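Local atomic coordinates of activator of Hsp90 ATPase homologue 1/2-like C-terminal domain-containing protein (Nitrosomonas europaea, PDB entry 1XFS), a protein that is of unknown function but belongs to the AHA1 family of Hsp90 ATPase activator homologues, with a Bet v 1-like fold. Residues 14-28 with 154-168. Sequence-based numbering, arbitrary orientation.
Sequences LKRELAVPVNLVWRG and GTTITQLEELLKQEK
Bends at chi2 and chi3 fold the Arg16 chain back so that its guanidinium lies against helix 154-167, whereas Glu161, its CG anti to the backbone N (chi1 -166°) and the rest extended, reaches across to the chain leaving strand 14-18. Arginine suits the first place because its two terminal nitrogens can grip two oxygens at once: NH1 gives a hydrogen bond to Gly154 O at 2.9 Å, and NH2 gives a slightly straighter one to Thr158 OG1. Both acceptors lie near the guanidinium plane, while Ile157 CG2 sits 4.0 Å above its centre and covers one face. Gly154 O also accepts the helical bond from Thr158 N, so this carbonyl serves two donors. A leucine in place of Arg16 would probably leave Thr158 OG1 and Gly154 O without the donors that reach them from the strand and Ile157 without its flat cover.

At the end of the strand, Ala19 N gives a nearly straight hydrogen bond (174°, 2.9 Å) to Glu161 OE1, approaching from above the carboxylate plane. Ala19 centres an inverse gamma turn, and a carboxylate here receives an amide of that turn; Lys165 NZ forms a salt bridge with the same oxygen, its hydrogen bond being weak. The aliphatic part of Glu161 packs against Leu18, whose CD2 lies 3.9 Å from Glu161 CB. Farther on, Leu164 CD1 packs against both Val20 CG1 (4.0 Å) and Val25 CG2, and Gly28 lets the helices close in, its CA 4.1 Å from Leu160 CD1.

Helix 154-167 runs nearly parallel (14°) to strand 14-18, part of edge strand 11-18, which pairs with strand 127-134, and crosses helix 22-28; Tyr129 of strand 127-134 touches both Leu18 and Ile157, joining the long C-terminal helix to the antiparallel sheet, as in Bet v 1-like folds.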
loop_
_atom_site.group_PDB
_atom_site.type_symbol
_atom_site.label_atom_id
_atom_site.label_comp_id
_atom_site.label_asym_id
_atom_site.label_seq_id
_atom_site.Cartn_x
_atom_site.Cartn_y
_atom_site.Cartn_z
ATOM N N LEU A 14 7.945 8.761 -16.850
ATOM C CA LEU A 14 8.173 10.112 -17.347
ATOM C C LEU A 14 9.384 10.707 -16.635
ATOM O O LEU A 14 9.440 10.715 -15.409
ATOM C CB LEU A 14 6.940 10.983 -17.090
ATOM C CG LEU A 14 6.969 12.433 -17.577
ATOM C CD1 LEU A 14 7.117 12.476 -19.091
ATOM C CD2 LEU A 14 5.687 13.132 -17.155
ATOM N N LYS A 15 10.360 11.192 -17.398
ATOM C CA LYS A 15 11.551 11.791 -16.797
ATOM C C LYS A 15 11.691 13.239 -17.255
ATOM O O LYS A 15 11.575 13.532 -18.443
ATOM C CB LYS A 15 12.809 11.006 -17.182
ATOM C CG LYS A 15 14.060 11.446 -16.418
ATOM C CD LYS A 15 15.288 10.626 -16.796
ATOM C CE LYS A 15 15.761 10.942 -18.206
ATOM N NZ LYS A 15 16.159 12.370 -18.342
ATOM N N ARG A 16 11.943 14.138 -16.310
ATOM C CA ARG A 16 12.082 15.553 -16.629
ATOM C C ARG A 16 13.179 16.212 -15.803
ATOM O O ARG A 16 13.543 15.723 -14.733
ATOM C CB ARG A 16 10.752 16.276 -16.383
ATOM C CG ARG A 16 9.633 15.877 -17.347
ATOM C CD ARG A 16 9.816 16.554 -18.696
ATOM N NE ARG A 16 9.634 17.996 -18.571
ATOM C CZ ARG A 16 8.448 18.599 -18.540
ATOM N NH1 ARG A 16 7.336 17.882 -18.638
ATOM N NH2 ARG A 16 8.372 19.912 -18.385
ATOM N N GLU A 17 13.715 17.316 -16.310
ATOM C CA GLU A 17 14.756 18.057 -15.603
ATOM C C GLU A 17 14.182 19.429 -15.263
ATOM O O GLU A 17 13.776 20.168 -16.155
ATOM C CB GLU A 17 15.993 18.228 -16.494
ATOM C CG GLU A 17 16.621 16.927 -16.973
ATOM C CD GLU A 17 17.348 16.176 -15.872
ATOM O OE1 GLU A 17 17.802 15.042 -16.130
ATOM O OE2 GLU A 17 17.475 16.717 -14.754
ATOM N N LEU A 18 14.132 19.762 -13.976
ATOM C CA LEU A 18 13.607 21.056 -13.550
ATOM C C LEU A 18 14.728 21.931 -13.006
ATOM O O LEU A 18 15.550 21.471 -12.217
ATOM C CB LEU A 18 12.535 20.889 -12.467
ATOM C CG LEU A 18 11.234 20.173 -12.837
ATOM C CD1 LEU A 18 11.473 18.676 -12.890
ATOM C CD2 LEU A 18 10.164 20.497 -11.803
ATOM N N ALA A 19 14.752 23.193 -13.427
ATOM C CA ALA A 19 15.777 24.132 -12.981
ATOM C C ALA A 19 15.379 24.747 -11.644
ATOM O O ALA A 19 15.296 25.969 -11.499
ATOM C CB ALA A 19 15.975 25.219 -14.029
ATOM N N VAL A 20 15.141 23.875 -10.671
ATOM C CA VAL A 20 14.738 24.263 -9.333
ATOM C C VAL A 20 15.397 23.290 -8.360
ATOM O O VAL A 20 15.563 22.112 -8.672
ATOM C CB VAL A 20 13.197 24.169 -9.187
ATOM C CG1 VAL A 20 12.781 24.385 -7.747
ATOM C CG2 VAL A 20 12.536 25.196 -10.096
ATOM N N PRO A 21 15.808 23.776 -7.178
ATOM C CA PRO A 21 16.450 22.929 -6.165
ATOM C C PRO A 21 15.502 21.846 -5.644
ATOM O O PRO A 21 14.287 22.032 -5.630
ATOM C CB PRO A 21 16.851 23.931 -5.084
ATOM C CG PRO A 21 15.780 24.967 -5.195
ATOM C CD PRO A 21 15.682 25.158 -6.687
ATOM N N VAL A 22 16.073 20.730 -5.205
ATOM C CA VAL A 22 15.293 19.597 -4.721
ATOM C C VAL A 22 14.401 19.909 -3.527
ATOM O O VAL A 22 13.308 19.348 -3.401
ATOM C CB VAL A 22 16.210 18.399 -4.362
ATOM C CG1 VAL A 22 17.052 18.725 -3.124
ATOM C CG2 VAL A 22 15.374 17.152 -4.134
ATOM N N ASN A 23 14.854 20.797 -2.647
ATOM C CA ASN A 23 14.055 21.145 -1.476
ATOM C C ASN A 23 12.744 21.802 -1.900
ATOM O O ASN A 23 11.689 21.520 -1.331
ATOM C CB ASN A 23 14.846 22.069 -0.534
ATOM C CG ASN A 23 15.153 23.420 -1.151
ATOM O OD1 ASN A 23 15.747 23.510 -2.223
ATOM N ND2 ASN A 23 14.749 24.484 -0.466
ATOM N N LEU A 24 12.806 22.665 -2.911
ATOM C CA LEU A 24 11.603 23.337 -3.395
ATOM C C LEU A 24 10.676 22.379 -4.127
ATOM O O LEU A 24 9.461 22.431 -3.952
ATOM C CB LEU A 24 11.970 24.496 -4.318
ATOM C CG LEU A 24 12.646 25.689 -3.651
ATOM C CD1 LEU A 24 12.891 26.760 -4.704
ATOM C CD2 LEU A 24 11.773 26.235 -2.527
ATOM N N VAL A 25 11.251 21.510 -4.954
ATOM C CA VAL A 25 10.460 20.540 -5.695
ATOM C C VAL A 25 9.706 19.662 -4.705
ATOM O O VAL A 25 8.515 19.376 -4.885
ATOM C CB VAL A 25 11.350 19.652 -6.593
ATOM C CG1 VAL A 25 10.511 18.563 -7.260
ATOM C CG2 VAL A 25 12.026 20.513 -7.654
ATOM N N TRP A 26 10.394 19.247 -3.649
ATOM C CA TRP A 26 9.759 18.408 -2.647
ATOM C C TRP A 26 8.560 19.112 -2.033
ATOM O O TRP A 26 7.525 18.492 -1.823
ATOM C CB TRP A 26 10.755 18.027 -1.555
ATOM C CG TRP A 26 10.163 17.111 -0.520
ATOM C CD1 TRP A 26 9.809 17.432 0.757
ATOM C CD2 TRP A 26 9.862 15.716 -0.681
ATOM N NE1 TRP A 26 9.311 16.322 1.409
ATOM C CE2 TRP A 26 9.336 15.256 0.547
ATOM C CE3 TRP A 26 9.993 14.810 -1.745
ATOM C CZ2 TRP A 26 8.939 13.926 0.744
ATOM C CZ3 TRP A 26 9.596 13.479 -1.547
ATOM C CH2 TRP A 26 9.078 13.057 -0.311
ATOM N N ARG A 27 8.688 20.403 -1.745
ATOM C CA ARG A 27 7.565 21.124 -1.165
ATOM C C ARG A 27 6.404 21.174 -2.157
ATOM O O ARG A 27 5.236 21.055 -1.775
ATOM C CB ARG A 27 7.979 22.538 -0.755
ATOM C CG ARG A 27 9.003 22.556 0.372
ATOM C CD ARG A 27 9.358 23.976 0.772
ATOM N NE ARG A 27 8.182 24.702 1.235
ATOM C CZ ARG A 27 8.189 25.977 1.614
ATOM N NH1 ARG A 27 9.317 26.673 1.584
ATOM N NH2 ARG A 27 7.068 26.554 2.028
ATOM N N GLY A 28 6.720 21.335 -3.438
ATOM C CA GLY A 28 5.674 21.374 -4.444
ATOM C C GLY A 28 4.898 20.069 -4.529
ATOM O O GLY A 28 3.698 20.061 -4.798
ATOM N N GLY A 154 3.002 15.240 -18.379
ATOM C CA GLY A 154 4.037 16.138 -18.865
ATOM C C GLY A 154 3.669 17.589 -18.614
ATOM O O GLY A 154 4.511 18.400 -18.228
ATOM N N THR A 155 2.401 17.917 -18.835
ATOM C CA THR A 155 1.907 19.266 -18.622
ATOM C C THR A 155 1.940 19.652 -17.145
ATOM O O THR A 155 2.262 20.793 -16.801
ATOM C CB THR A 155 0.460 19.418 -19.156
ATOM O OG1 THR A 155 0.465 19.286 -20.582
ATOM C CG2 THR A 155 -0.119 20.777 -18.785
ATOM N N THR A 156 1.619 18.707 -16.265
ATOM C CA THR A 156 1.627 19.021 -14.842
ATOM C C THR A 156 3.031 19.354 -14.359
ATOM O O THR A 156 3.204 20.246 -13.537
ATOM C CB THR A 156 1.034 17.863 -13.975
ATOM O OG1 THR A 156 1.892 16.717 -14.025
ATOM C CG2 THR A 156 -0.349 17.483 -14.477
ATOM N N ILE A 157 4.033 18.655 -14.881
ATOM C CA ILE A 157 5.405 18.921 -14.474
ATOM C C ILE A 157 5.820 20.315 -14.942
ATOM O O ILE A 157 6.538 21.025 -14.243
ATOM C CB ILE A 157 6.381 17.868 -15.049
ATOM C CG1 ILE A 157 5.916 16.463 -14.660
ATOM C CG2 ILE A 157 7.787 18.113 -14.527
ATOM C CD1 ILE A 157 5.708 16.271 -13.171
ATOM N N THR A 158 5.356 20.713 -16.123
ATOM C CA THR A 158 5.686 22.035 -16.644
ATOM C C THR A 158 5.056 23.101 -15.750
ATOM O O THR A 158 5.673 24.122 -15.455
ATOM C CB THR A 158 5.189 22.198 -18.096
ATOM O OG1 THR A 158 5.900 21.282 -18.939
ATOM C CG2 THR A 158 5.422 23.623 -18.598
ATOM N N GLN A 159 3.827 22.850 -15.306
ATOM C CA GLN A 159 3.132 23.779 -14.425
ATOM C C GLN A 159 3.845 23.859 -13.081
ATOM O O GLN A 159 3.912 24.918 -12.456
ATOM C CB GLN A 159 1.683 23.328 -14.227
ATOM C CG GLN A 159 0.875 23.370 -15.513
ATOM C CD GLN A 159 -0.529 22.811 -15.370
ATOM O OE1 GLN A 159 -1.326 22.876 -16.306
ATOM N NE2 GLN A 159 -0.837 22.255 -14.203
ATOM N N LEU A 160 4.380 22.725 -12.637
ATOM C CA LEU A 160 5.096 22.676 -11.367
ATOM C C LEU A 160 6.343 23.556 -11.416
ATOM O O LEU A 160 6.556 24.403 -10.542
ATOM C CB LEU A 160 5.504 21.236 -11.046
ATOM C CG LEU A 160 6.400 21.026 -9.822
ATOM C CD1 LEU A 160 5.727 21.597 -8.580
ATOM C CD2 LEU A 160 6.675 19.535 -9.637
ATOM N N GLU A 161 7.165 23.357 -12.440
ATOM C CA GLU A 161 8.388 24.134 -12.575
ATOM C C GLU A 161 8.072 25.624 -12.661
ATOM O O GLU A 161 8.774 26.447 -12.076
ATOM C CB GLU A 161 9.168 23.694 -13.815
ATOM C CG GLU A 161 10.600 24.218 -13.846
ATOM C CD GLU A 161 11.350 23.807 -15.094
ATOM O OE1 GLU A 161 12.574 24.049 -15.158
ATOM O OE2 GLU A 161 10.713 23.251 -16.015
ATOM N N GLU A 162 7.011 25.965 -13.383
ATOM C CA GLU A 162 6.611 27.360 -13.534
ATOM C C GLU A 162 6.202 27.972 -12.196
ATOM O O GLU A 162 6.524 29.122 -11.898
ATOM C CB GLU A 162 5.451 27.468 -14.528
ATOM C CG GLU A 162 4.919 28.877 -14.717
ATOM C CD GLU A 162 3.738 28.925 -15.666
ATOM O OE1 GLU A 162 2.679 28.348 -15.335
ATOM O OE2 GLU A 162 3.871 29.537 -16.747
ATOM N N LEU A 163 5.488 27.190 -11.393
ATOM C CA LEU A 163 5.022 27.636 -10.088
ATOM C C LEU A 163 6.159 27.900 -9.108
ATOM O O LEU A 163 6.210 28.949 -8.463
ATOM C CB LEU A 163 4.078 26.589 -9.490
ATOM C CG LEU A 163 3.601 26.820 -8.052
ATOM C CD1 LEU A 163 2.688 28.035 -8.001
ATOM C CD2 LEU A 163 2.861 25.581 -7.553
ATOM N N LEU A 164 7.068 26.938 -8.996
ATOM C CA LEU A 164 8.192 27.050 -8.074
ATOM C C LEU A 164 9.143 28.191 -8.406
ATOM O O LEU A 164 9.738 28.789 -7.509
ATOM C CB LEU A 164 8.952 25.723 -8.028
ATOM C CG LEU A 164 8.119 24.543 -7.502
ATOM C CD1 LEU A 164 8.950 23.269 -7.546
ATOM C CD2 LEU A 164 7.657 24.834 -6.077
ATOM N N LYS A 165 9.286 28.501 -9.690
ATOM C CA LYS A 165 10.174 29.586 -10.088
ATOM C C LYS A 165 9.657 30.961 -9.665
ATOM O O LYS A 165 10.440 31.825 -9.274
ATOM C CB LYS A 165 10.402 29.559 -11.601
ATOM C CG LYS A 165 11.288 28.414 -12.056
ATOM C CD LYS A 165 11.539 28.467 -13.549
ATOM C CE LYS A 165 12.467 27.350 -13.986
ATOM N NZ LYS A 165 12.654 27.349 -15.463
ATOM N N GLN A 166 8.344 31.160 -9.728
ATOM C CA GLN A 166 7.765 32.446 -9.358
ATOM C C GLN A 166 7.452 32.584 -7.872
ATOM O O GLN A 166 7.336 33.697 -7.358
ATOM C CB GLN A 166 6.502 32.705 -10.179
ATOM C CG GLN A 166 6.767 32.803 -11.673
ATOM C CD GLN A 166 7.842 33.825 -12.009
ATOM O OE1 GLN A 166 7.686 35.018 -11.742
ATOM N NE2 GLN A 166 8.943 33.358 -12.594
ATOM N N GLU A 167 7.311 31.457 -7.182
ATOM C CA GLU A 167 7.022 31.477 -5.753
ATOM C C GLU A 167 8.326 31.247 -4.990
ATOM O O GLU A 167 8.362 31.306 -3.761
ATOM C CB GLU A 167 6.012 30.377 -5.408
ATOM C CG GLU A 167 5.454 30.451 -3.994
ATOM C CD GLU A 167 4.463 31.589 -3.809
ATOM O OE1 GLU A 167 4.832 32.758 -4.054
ATOM O OE2 GLU A 167 3.310 31.311 -3.416
ATOM N N LYS A 168 9.398 31.000 -5.738
ATOM C CA LYS A 168 10.714 30.737 -5.167
ATOM C C LYS A 168 11.143 31.758 -4.117
ATOM O O LYS A 168 11.573 31.390 -3.022
ATOM C CB LYS A 168 11.761 30.681 -6.283
ATOM C CG LYS A 168 13.143 30.242 -5.825
ATOM C CD LYS A 168 14.078 30.061 -7.009
ATOM C CE LYS A 168 15.431 29.516 -6.574
ATOM N NZ LYS A 168 16.125 30.433 -5.629
#